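Local coordinates for protein AT-less polyketide synthase (Streptomyces platensis subsp. rosaceus, PDB 4QYR) that is a ketosynthase domain of the isomigrastatin polyketide synthase and probably catalyses the condensation that extends acyl chains held on carrier proteins, at residues A[163-168]-A[189-194]; A[257-262]-A[366-371]; A[294-299]-A[412-417]; A[340-345]-A[392-397]. All blocks are in the same frame, centred on the assembly; numbering follows the deposited sequence. Where two conformers were deposited one is given.

Contact 1 of 4, residues A[163-168]-A[189-194]; sequences HGPSEP and SGRCEM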
# COMPACT_ATOMS: atom_id res chain seq x y z
N HIS A 163 -3.16 8.24 14.58
CA HIS A 163 -3.20 9.15 13.45
C HIS A 163 -2.02 9.03 12.51
O HIS A 163 -1.81 9.91 11.67
CB HIS A 163 -3.28 10.58 13.95
CG HIS A 163 -4.43 10.82 14.86
ND1 HIS A 163 -4.30 10.86 16.24
CD2 HIS A 163 -5.75 11.00 14.60
CE1 HIS A 163 -5.49 11.06 16.78
NE2 HIS A 163 -6.38 11.14 15.81
N GLY A 164 -1.24 7.97 12.65
CA GLY A 164 -0.15 7.73 11.74
C GLY A 164 -0.79 7.26 10.44
O GLY A 164 -1.99 7.09 10.38
N PRO A 165 0.01 7.05 9.40
CA PRO A 165 -0.50 6.45 8.17
C PRO A 165 -1.15 5.09 8.43
O PRO A 165 -0.57 4.28 9.16
CB PRO A 165 0.75 6.29 7.32
CG PRO A 165 1.65 7.36 7.80
CD PRO A 165 1.41 7.49 9.27
N SER A 166 -2.32 4.86 7.83
CA SER A 166 -3.06 3.60 7.94
C SER A 166 -3.23 2.96 6.56
O SER A 166 -4.00 3.42 5.74
CB SER A 166 -4.44 3.85 8.55
OG SER A 166 -5.12 2.63 8.86
N GLU A 167 -2.50 1.88 6.31
CA GLU A 167 -2.48 1.29 4.97
C GLU A 167 -2.60 -0.23 4.98
O GLU A 167 -1.92 -0.92 5.74
CB GLU A 167 -1.20 1.69 4.26
CG GLU A 167 -1.20 3.14 3.83
CD GLU A 167 0.18 3.78 3.87
OE1 GLU A 167 1.13 3.13 4.39
OE2 GLU A 167 0.31 4.92 3.35
N PRO A 168 -3.47 -0.75 4.12
CA PRO A 168 -3.31 -2.13 3.68
C PRO A 168 -2.10 -2.24 2.76
O PRO A 168 -1.72 -1.27 2.09
CB PRO A 168 -4.60 -2.43 2.94
CG PRO A 168 -5.08 -1.12 2.50
CD PRO A 168 -4.60 -0.09 3.46
N SER A 189 12.21 7.33 10.01
CA SER A 189 12.14 8.66 9.44
C SER A 189 11.55 9.66 10.42
O SER A 189 11.66 10.86 10.22
CB SER A 189 11.33 8.64 8.15
OG SER A 189 9.96 8.42 8.43
N GLY A 190 10.90 9.17 11.47
CA GLY A 190 10.31 10.04 12.47
C GLY A 190 8.82 10.28 12.32
O GLY A 190 8.18 10.86 13.21
N ARG A 191 8.26 9.85 11.19
CA ARG A 191 6.83 10.02 10.95
C ARG A 191 6.03 9.29 12.01
O ARG A 191 4.98 9.76 12.44
CB ARG A 191 6.44 9.51 9.56
CG ARG A 191 4.92 9.43 9.33
CD ARG A 191 4.20 10.78 9.55
NE ARG A 191 2.77 10.66 9.32
CZ ARG A 191 1.86 10.73 10.28
NH1 ARG A 191 2.22 10.94 11.53
NH2 ARG A 191 0.57 10.60 9.99
N CYS A 192 6.53 8.14 12.44
CA CYS A 192 5.86 7.39 13.48
C CYS A 192 6.75 7.23 14.71
O CYS A 192 7.99 7.20 14.60
CB CYS A 192 5.41 6.03 12.98
SG CYS A 192 4.19 6.20 11.70
N GLU A 193 6.11 7.17 15.86
CA GLU A 193 6.83 7.03 17.11
C GLU A 193 6.73 5.56 17.56
O GLU A 193 7.58 5.06 18.30
CB GLU A 193 6.24 7.99 18.13
CG GLU A 193 7.07 8.22 19.35
CD GLU A 193 6.41 9.24 20.26
OE1 GLU A 193 5.80 10.20 19.73
OE2 GLU A 193 6.48 9.04 21.50
N MSE A 194 5.68 4.89 17.08
CA MSE A 194 5.47 3.45 17.21
C MSE A 194 4.61 3.02 16.04
O MSE A 194 3.86 3.84 15.51
CB MSE A 194 4.77 3.13 18.53
CG MSE A 194 5.71 3.14 19.71
SE MSE A 194 4.88 2.55 21.35
CE MSE A 194 4.13 0.93 20.72
O HOH W 1 0.16 11.81 12.90

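Contact 2 of 4, residues A[257-262]-A[366-371]; sequences AIWGVV and VLLAMR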
# COMPACT_ATOMS: atom_id res chain seq x y z
N ALA A 257 9.52 -5.12 26.60
CA ALA A 257 10.04 -6.48 26.44
C ALA A 257 10.32 -6.80 24.96
O ALA A 257 9.41 -7.15 24.21
CB ALA A 257 9.07 -7.47 27.01
N ILE A 258 11.58 -6.68 24.57
CA ILE A 258 11.95 -6.73 23.16
C ILE A 258 12.07 -8.15 22.61
O ILE A 258 12.73 -9.02 23.20
CB ILE A 258 13.26 -5.97 22.94
CG1 ILE A 258 13.09 -4.53 23.41
CG2 ILE A 258 13.66 -6.03 21.50
CD1 ILE A 258 14.32 -3.71 23.36
N TRP A 259 11.41 -8.39 21.48
CA TRP A 259 11.46 -9.68 20.82
C TRP A 259 12.71 -9.78 19.96
O TRP A 259 13.32 -10.85 19.85
CB TRP A 259 10.25 -9.88 19.94
CG TRP A 259 9.03 -10.25 20.66
CD1 TRP A 259 8.19 -9.41 21.33
CD2 TRP A 259 8.45 -11.55 20.75
NE1 TRP A 259 7.14 -10.12 21.86
CE2 TRP A 259 7.28 -11.43 21.52
CE3 TRP A 259 8.83 -12.80 20.28
CZ2 TRP A 259 6.48 -12.52 21.82
CZ3 TRP A 259 8.03 -13.89 20.58
CH2 TRP A 259 6.87 -13.74 21.34
N GLY A 260 13.06 -8.66 19.34
CA GLY A 260 14.18 -8.60 18.43
C GLY A 260 14.36 -7.20 17.87
O GLY A 260 13.53 -6.31 18.07
N VAL A 261 15.45 -7.02 17.16
CA VAL A 261 15.76 -5.75 16.54
C VAL A 261 15.80 -5.94 15.03
O VAL A 261 16.32 -6.95 14.55
CB VAL A 261 17.10 -5.22 17.04
CG1 VAL A 261 17.50 -3.96 16.31
CG2 VAL A 261 17.03 -4.97 18.52
N VAL A 262 15.24 -4.99 14.29
CA VAL A 262 15.40 -4.98 12.84
C VAL A 262 16.63 -4.18 12.43
O VAL A 262 16.61 -2.95 12.52
CB VAL A 262 14.20 -4.39 12.16
CG1 VAL A 262 14.37 -4.44 10.65
CG2 VAL A 262 12.96 -5.10 12.63
N VAL A 366 11.51 -16.89 13.56
CA VAL A 366 12.90 -16.58 13.83
C VAL A 366 13.03 -15.98 15.23
O VAL A 366 13.87 -16.41 16.01
CB VAL A 366 13.48 -15.64 12.74
CG1 VAL A 366 14.81 -15.09 13.13
CG2 VAL A 366 13.60 -16.40 11.45
N LEU A 367 12.15 -15.03 15.55
CA LEU A 367 12.13 -14.42 16.88
C LEU A 367 11.89 -15.45 17.98
O LEU A 367 12.41 -15.34 19.10
CB LEU A 367 11.05 -13.33 16.96
CG LEU A 367 11.21 -12.13 16.03
CD1 LEU A 367 10.02 -11.23 16.15
CD2 LEU A 367 12.44 -11.36 16.38
N LEU A 368 11.07 -16.45 17.67
CA LEU A 368 10.84 -17.52 18.61
C LEU A 368 12.08 -18.39 18.76
O LEU A 368 12.41 -18.82 19.87
CB LEU A 368 9.66 -18.37 18.17
CG LEU A 368 8.34 -17.73 18.58
CD1 LEU A 368 7.18 -18.48 17.97
CD2 LEU A 368 8.28 -17.74 20.09
N ALA A 369 12.77 -18.63 17.65
CA ALA A 369 13.99 -19.42 17.66
C ALA A 369 15.05 -18.71 18.45
O ALA A 369 15.83 -19.33 19.16
CB ALA A 369 14.46 -19.65 16.25
N MSE A 370 15.06 -17.39 18.33
CA MSE A 370 15.97 -16.54 19.09
C MSE A 370 15.72 -16.63 20.59
O MSE A 370 16.66 -16.73 21.38
CB MSE A 370 15.85 -15.10 18.63
CG MSE A 370 16.53 -14.82 17.31
SE MSE A 370 16.47 -12.96 16.79
CE MSE A 370 17.68 -13.05 15.29
N ARG A 371 14.44 -16.58 20.98
CA ARG A 371 14.07 -16.72 22.37
C ARG A 371 14.66 -18.00 22.98
O ARG A 371 15.29 -17.98 24.05
CB ARG A 371 12.55 -16.72 22.52
CG ARG A 371 12.05 -16.43 23.92
CD ARG A 371 10.66 -15.84 23.88
NE ARG A 371 9.65 -16.74 24.44
CZ ARG A 371 8.34 -16.48 24.45
NH1 ARG A 371 7.88 -15.35 23.91
NH2 ARG A 371 7.49 -17.35 25.00

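Contact 3 of 4, residues A[294-299]-A[412-417]; sequences GIDPDS and RPWPLR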
# COMPACT_ATOMS: atom_id res chain seq x y z
N GLY A 294 26.00 -2.75 5.29
CA GLY A 294 26.58 -2.46 6.59
C GLY A 294 26.70 -3.67 7.50
O GLY A 294 27.59 -3.72 8.34
N ILE A 295 25.82 -4.65 7.32
CA ILE A 295 25.89 -5.88 8.09
C ILE A 295 26.96 -6.82 7.55
O ILE A 295 27.11 -6.96 6.34
CB ILE A 295 24.55 -6.62 8.11
CG1 ILE A 295 23.39 -5.64 8.21
CG2 ILE A 295 24.52 -7.61 9.25
CD1 ILE A 295 23.27 -4.97 9.56
N ASP A 296 27.71 -7.44 8.45
CA ASP A 296 28.71 -8.44 8.09
C ASP A 296 28.03 -9.79 7.81
O ASP A 296 27.35 -10.33 8.66
CB ASP A 296 29.70 -8.58 9.24
CG ASP A 296 30.94 -9.35 8.86
OD1 ASP A 296 32.00 -9.08 9.48
OD2 ASP A 296 30.86 -10.22 7.96
N PRO A 297 28.22 -10.35 6.60
CA PRO A 297 27.52 -11.63 6.32
C PRO A 297 28.05 -12.84 7.12
O PRO A 297 27.32 -13.82 7.28
CB PRO A 297 27.75 -11.83 4.82
CG PRO A 297 28.94 -11.00 4.49
CD PRO A 297 28.90 -9.82 5.41
N ASP A 298 29.28 -12.76 7.63
CA ASP A 298 29.80 -13.79 8.52
C ASP A 298 29.03 -13.79 9.81
O ASP A 298 29.16 -14.69 10.64
CB ASP A 298 31.28 -13.56 8.82
CG ASP A 298 32.16 -13.78 7.62
OD1 ASP A 298 31.69 -14.40 6.63
OD2 ASP A 298 33.33 -13.35 7.66
N SER A 299 28.24 -12.74 9.99
CA SER A 299 27.47 -12.49 11.20
C SER A 299 26.08 -13.12 11.18
O SER A 299 25.44 -13.25 12.22
CB SER A 299 27.38 -10.96 11.39
OG SER A 299 26.23 -10.56 12.10
N ARG A 412 35.19 -12.54 19.19
CA ARG A 412 34.01 -11.85 19.71
C ARG A 412 32.74 -12.50 19.16
O ARG A 412 32.65 -12.76 17.95
CB ARG A 412 34.04 -10.37 19.31
CG ARG A 412 35.36 -9.68 19.56
CD ARG A 412 35.18 -8.26 20.06
NE ARG A 412 36.47 -7.61 20.32
CZ ARG A 412 37.39 -7.34 19.40
NH1 ARG A 412 38.52 -6.75 19.76
NH2 ARG A 412 37.18 -7.64 18.12
N PRO A 413 31.76 -12.79 20.02
CA PRO A 413 30.48 -13.29 19.52
C PRO A 413 29.43 -12.20 19.23
O PRO A 413 29.10 -11.42 20.12
CB PRO A 413 30.01 -14.22 20.64
CG PRO A 413 30.64 -13.67 21.87
CD PRO A 413 31.93 -13.01 21.47
N TRP A 414 28.91 -12.14 18.00
CA TRP A 414 27.77 -11.29 17.69
C TRP A 414 26.53 -11.79 18.42
O TRP A 414 26.48 -12.94 18.85
CB TRP A 414 27.45 -11.28 16.18
CG TRP A 414 28.37 -10.46 15.30
CD1 TRP A 414 28.34 -9.10 15.10
CD2 TRP A 414 29.42 -10.97 14.48
NE1 TRP A 414 29.33 -8.74 14.21
CE2 TRP A 414 30.00 -9.86 13.81
CE3 TRP A 414 29.93 -12.25 14.24
CZ2 TRP A 414 31.06 -10.00 12.93
CZ3 TRP A 414 30.98 -12.38 13.36
CH2 TRP A 414 31.54 -11.27 12.72
N PRO A 415 25.52 -10.91 18.56
CA PRO A 415 24.19 -11.40 18.88
C PRO A 415 23.70 -12.31 17.77
O PRO A 415 24.17 -12.18 16.63
CB PRO A 415 23.35 -10.12 18.95
CG PRO A 415 24.13 -9.10 18.15
CD PRO A 415 25.56 -9.44 18.41
N LEU A 416 22.79 -13.22 18.07
CA LEU A 416 22.19 -14.03 17.03
C LEU A 416 21.57 -13.12 15.97
O LEU A 416 20.90 -12.15 16.31
CB LEU A 416 21.13 -14.97 17.61
CG LEU A 416 21.56 -16.26 18.32
CD1 LEU A 416 22.49 -15.98 19.45
CD2 LEU A 416 20.33 -16.99 18.81
N ARG A 417 21.80 -13.42 14.70
CA ARG A 417 21.21 -12.64 13.60
C ARG A 417 20.62 -13.56 12.55
O ARG A 417 21.04 -14.70 12.41
CB ARG A 417 22.25 -11.73 12.95
CG ARG A 417 22.93 -10.78 13.90
CD ARG A 417 23.50 -9.61 13.14
NE ARG A 417 24.20 -8.69 14.02
CZ ARG A 417 25.19 -7.90 13.63
NH1 ARG A 417 25.61 -7.93 12.37
NH2 ARG A 417 25.78 -7.10 14.51
O HOH W 2 24.27 -15.35 14.73

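Contact 4 of 4, residues A[340-345]-A[392-397]; sequences RPCALG and GGFEVV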
# COMPACT_ATOMS: atom_id res chain seq x y z
N ARG A 340 32.11 -20.66 8.03
CA ARG A 340 31.31 -21.85 8.32
C ARG A 340 29.91 -21.75 7.71
O ARG A 340 29.43 -20.65 7.45
CB ARG A 340 31.22 -22.09 9.84
CG ARG A 340 31.51 -20.87 10.69
CD ARG A 340 32.07 -21.28 12.05
NE ARG A 340 32.36 -20.12 12.89
CZ ARG A 340 33.48 -19.41 12.83
NH1 ARG A 340 33.65 -18.37 13.64
NH2 ARG A 340 34.43 -19.73 11.96
N PRO A 341 29.26 -22.90 7.46
CA PRO A 341 27.97 -22.87 6.75
C PRO A 341 26.84 -22.24 7.56
O PRO A 341 26.56 -22.64 8.69
CB PRO A 341 27.67 -24.35 6.51
CG PRO A 341 28.47 -25.08 7.56
CD PRO A 341 29.72 -24.28 7.71
N CYS A 342 26.20 -21.25 6.96
CA CYS A 342 25.04 -20.61 7.55
C CYS A 342 23.81 -21.50 7.43
O CYS A 342 23.58 -22.10 6.39
CB CYS A 342 24.79 -19.26 6.89
SG CYS A 342 23.16 -18.55 7.23
N ALA A 343 23.02 -21.59 8.50
CA ALA A 343 21.84 -22.43 8.52
C ALA A 343 20.69 -21.86 7.68
O ALA A 343 20.55 -20.65 7.51
CB ALA A 343 21.39 -22.63 9.94
N LEU A 344 19.84 -22.76 7.20
CA LEU A 344 18.82 -22.39 6.23
C LEU A 344 17.51 -23.12 6.49
O LEU A 344 17.53 -24.28 6.90
CB LEU A 344 19.33 -22.68 4.82
CG LEU A 344 18.37 -22.36 3.71
CD1 LEU A 344 18.38 -20.86 3.49
CD2 LEU A 344 18.85 -23.07 2.50
N GLY A 345 16.39 -22.44 6.29
CA GLY A 345 15.11 -23.08 6.59
C GLY A 345 13.86 -22.38 6.10
O GLY A 345 13.91 -21.35 5.42
N GLY A 392 28.91 -25.57 -0.23
CA GLY A 392 28.86 -25.62 1.23
C GLY A 392 28.66 -24.29 1.95
O GLY A 392 29.09 -24.13 3.10
N GLY A 393 28.01 -23.33 1.29
CA GLY A 393 27.79 -22.02 1.87
C GLY A 393 26.61 -22.00 2.82
O GLY A 393 26.58 -21.21 3.76
N PHE A 394 25.65 -22.89 2.57
CA PHE A 394 24.39 -22.92 3.31
C PHE A 394 23.93 -24.33 3.62
O PHE A 394 23.87 -25.18 2.74
CB PHE A 394 23.28 -22.23 2.52
CG PHE A 394 23.44 -20.75 2.42
CD1 PHE A 394 22.72 -19.91 3.25
CD2 PHE A 394 24.30 -20.19 1.48
CE1 PHE A 394 22.85 -18.54 3.16
CE2 PHE A 394 24.45 -18.83 1.39
CZ PHE A 394 23.72 -17.99 2.23
N GLU A 395 23.57 -24.57 4.88
CA GLU A 395 23.09 -25.87 5.29
C GLU A 395 21.60 -25.83 5.62
O GLU A 395 21.13 -24.92 6.29
CB GLU A 395 23.89 -26.34 6.50
CG GLU A 395 23.74 -27.80 6.85
CD GLU A 395 24.51 -28.17 8.12
OE1 GLU A 395 25.67 -27.73 8.27
OE2 GLU A 395 23.95 -28.90 8.97
N VAL A 396 20.85 -26.81 5.13
CA VAL A 396 19.47 -26.94 5.54
C VAL A 396 19.42 -27.64 6.89
O VAL A 396 20.06 -28.67 7.07
CB VAL A 396 18.65 -27.74 4.55
CG1 VAL A 396 17.23 -27.91 5.07
CG2 VAL A 396 18.67 -27.08 3.20
N VAL A 397 18.68 -27.08 7.84
CA VAL A 397 18.49 -27.68 9.16
C VAL A 397 17.40 -28.72 9.13
O VAL A 397 16.21 -28.37 9.11
CB VAL A 397 18.12 -26.63 10.21
CG1 VAL A 397 17.92 -27.28 11.58
CG2 VAL A 397 19.17 -25.54 10.26

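Contact 1 of 4, residues A[163-168]-A[189-194]
H163, G164 and P165 meet R191 and C192 where the two ends of a beta-alpha-beta crossover of the thiolase fold come together: strand 166-169 leads into helix 175-189, which returns through this loop to the parallel strand 194-201, with strand 117-122 between the two. The polar part rests on the R191 guanidinium, for which two conformers were deposited; what follows holds for one of them. Its NH2 donates to H163 O at 3.0 Å, in the carbonyl plane and on a lone pair, with an N-H...O angle of 151°. A water links the same two groups a second time, donating a hydrogen bond to H163 O and accepting one from R191 NH1. R191 NH2 also bonds E267 O of the second subunit, so the arginine joins this corner to the dimer interface. The packing is done by P165, whose CD lies over one face of the guanidinium, 3.3 Å from NH2 and displaced toward the rim. R191 has CG anti to the backbone N (chi1 170°) and a chain bent at chi2, which carries the flat group across to the proline ring. Beside it, C192 SG touches P165 CD at 3.9 Å.

Contact 2 of 4, residues A[257-262]-A[366-371]
The W259 indole meets helix 358-372 with its six-membered ring. L368 CD2 lies at the edge, in the ring plane, 3.9 Å from W259 CZ3. R371 NH1 comes obliquely to the same end of the indole, 3.2 Å from W259 CH2, and the ring and guanidinium planes stand 44° apart. Seen from the arginine, W259 CZ2 lies at the guanidinium edge, in its plane. The bend of R371 at chi3 turns the group toward the tryptophan. R371 NH2 forms a salt bridge with D25. R592, a like charge near R371 NH1, makes a cation-pi contact with W259. Two positive groups thus gather at one aromatic ring, and the D25 carboxylate probably offsets part of their charge. W259 NE1 is bonded to N105 OD1, which would limit rotation of the indole. The contact joins the N-terminal part of strand 260-269, in a sheet of the thiolase-fold core, to a helix packed on that sheet; strand 9-17 and helix 24-33 close in around it through I11, A14 and L24 against W259. L367 points toward the strand and crosses the tryptophan side chain at about a right angle. Its CD1 packs on W259 CB at 4.0 Å, and its CB lies near W259 CE3. The other methyl, CD2, reaches the backbone, lying 3.6 Å from W259 O and 3.9 Å from G260 CA.

Contact 3 of 4, residues A[294-299]-A[412-417]
S299 and W414 bring the two backbones to within 6.6 Å, CA to CA, where the short 3-10 turn 297-299 faces an irregular segment that leads into strand 417-423. Both are surface loops that lead into two neighbouring strands of a sheet of the thiolase fold: 294-299 runs toward the short strand 302-304, while the segment 412-417 runs into 417-423. W414 points toward the turn, with CG anti to its own carbonyl carbon (chi1 -76°), and offers a ring face to S299. The CB of S299 stands over that face in a CH-pi contact, 3.8 Å from the centroid of the five-membered ring, although its position is somewhat doubtful because the turn is modelled tightly. At the benzo end of the indole, D296 OD1 comes within 3.7 Å of W414 CZ2, with the carboxylate plane steeply inclined to the ring. The other oxygen, D296 OD2, accepts from D298 N and closes an Asx turn that shapes the loop. R417 extends from CG to NE and lays its guanidinium beneath W414 CD1, which sits above one face of it. The R417 NH1 end reaches the methyl I295 CG2. R417 NE has a long, weak ion pair with E435 OE2. Between the backbones, a water accepts from R417 N at 3.1 Å and gives a weak bond to S299 O at 3.5 Å.

Contact 4 of 4, residues A[340-345]-A[392-397]
C342, A343 and L344 pair in register with F394, E395 and V396 as two parallel strands, placing 394-396 as an outermost strand within this chain beside 342-345 in a sheet of the thiolase fold. Three backbone bonds tie the pair: C342 N donates to G393 O at 3.2 Å, E395 N to C342 O at 2.9 Å, and V397 N to L344 O at 3.2 Å. CA-H...O contacts lie between them, among them F394 CA to C342 O at 3.3 Å. On the face bearing C342, L344, F394 and V396 the packing is apolar. C342 has SG anti to the backbone N (chi1 165°), which brings the sulfur obliquely to the F394 ring, 4.1 Å from CE1. L344 CD2 meets V396 CG2, and V318 and L321 of helix 313-331 pack on L344. On the face bearing A343 and E395, A343 CB touches V397 CG2 at 3.7 Å. E395 stretches out alongside P341, pointing the same way, and its OE2 forms a salt bridge with R401. At the margin of the pair, P341 CG lies 3.9 Å from E395 OE1.

How the contacts relate
Contacts 1 and 4 mark the two margins of the same mixed sheet, on its outermost strands 166-169 and 394-396 within this chain, with centres about 37 Å apart. Contact 2 lies nearer the middle of the chain, where strand 260-269 runs within the sheet, between strands 9-17 and 428-435; its centre is about 22 Å from that of contact 1 and about 20 Å from that of contact 4. Contact 3 is joined directly to contact 2, where M370 CE of helix 358-372 packs on L416 O at 3.5 Å. Contacts 3 and 4 are neighbours without touching, their nearest atoms about 6 Å apart. Of the four, contact 1 alone is touched by the second subunit.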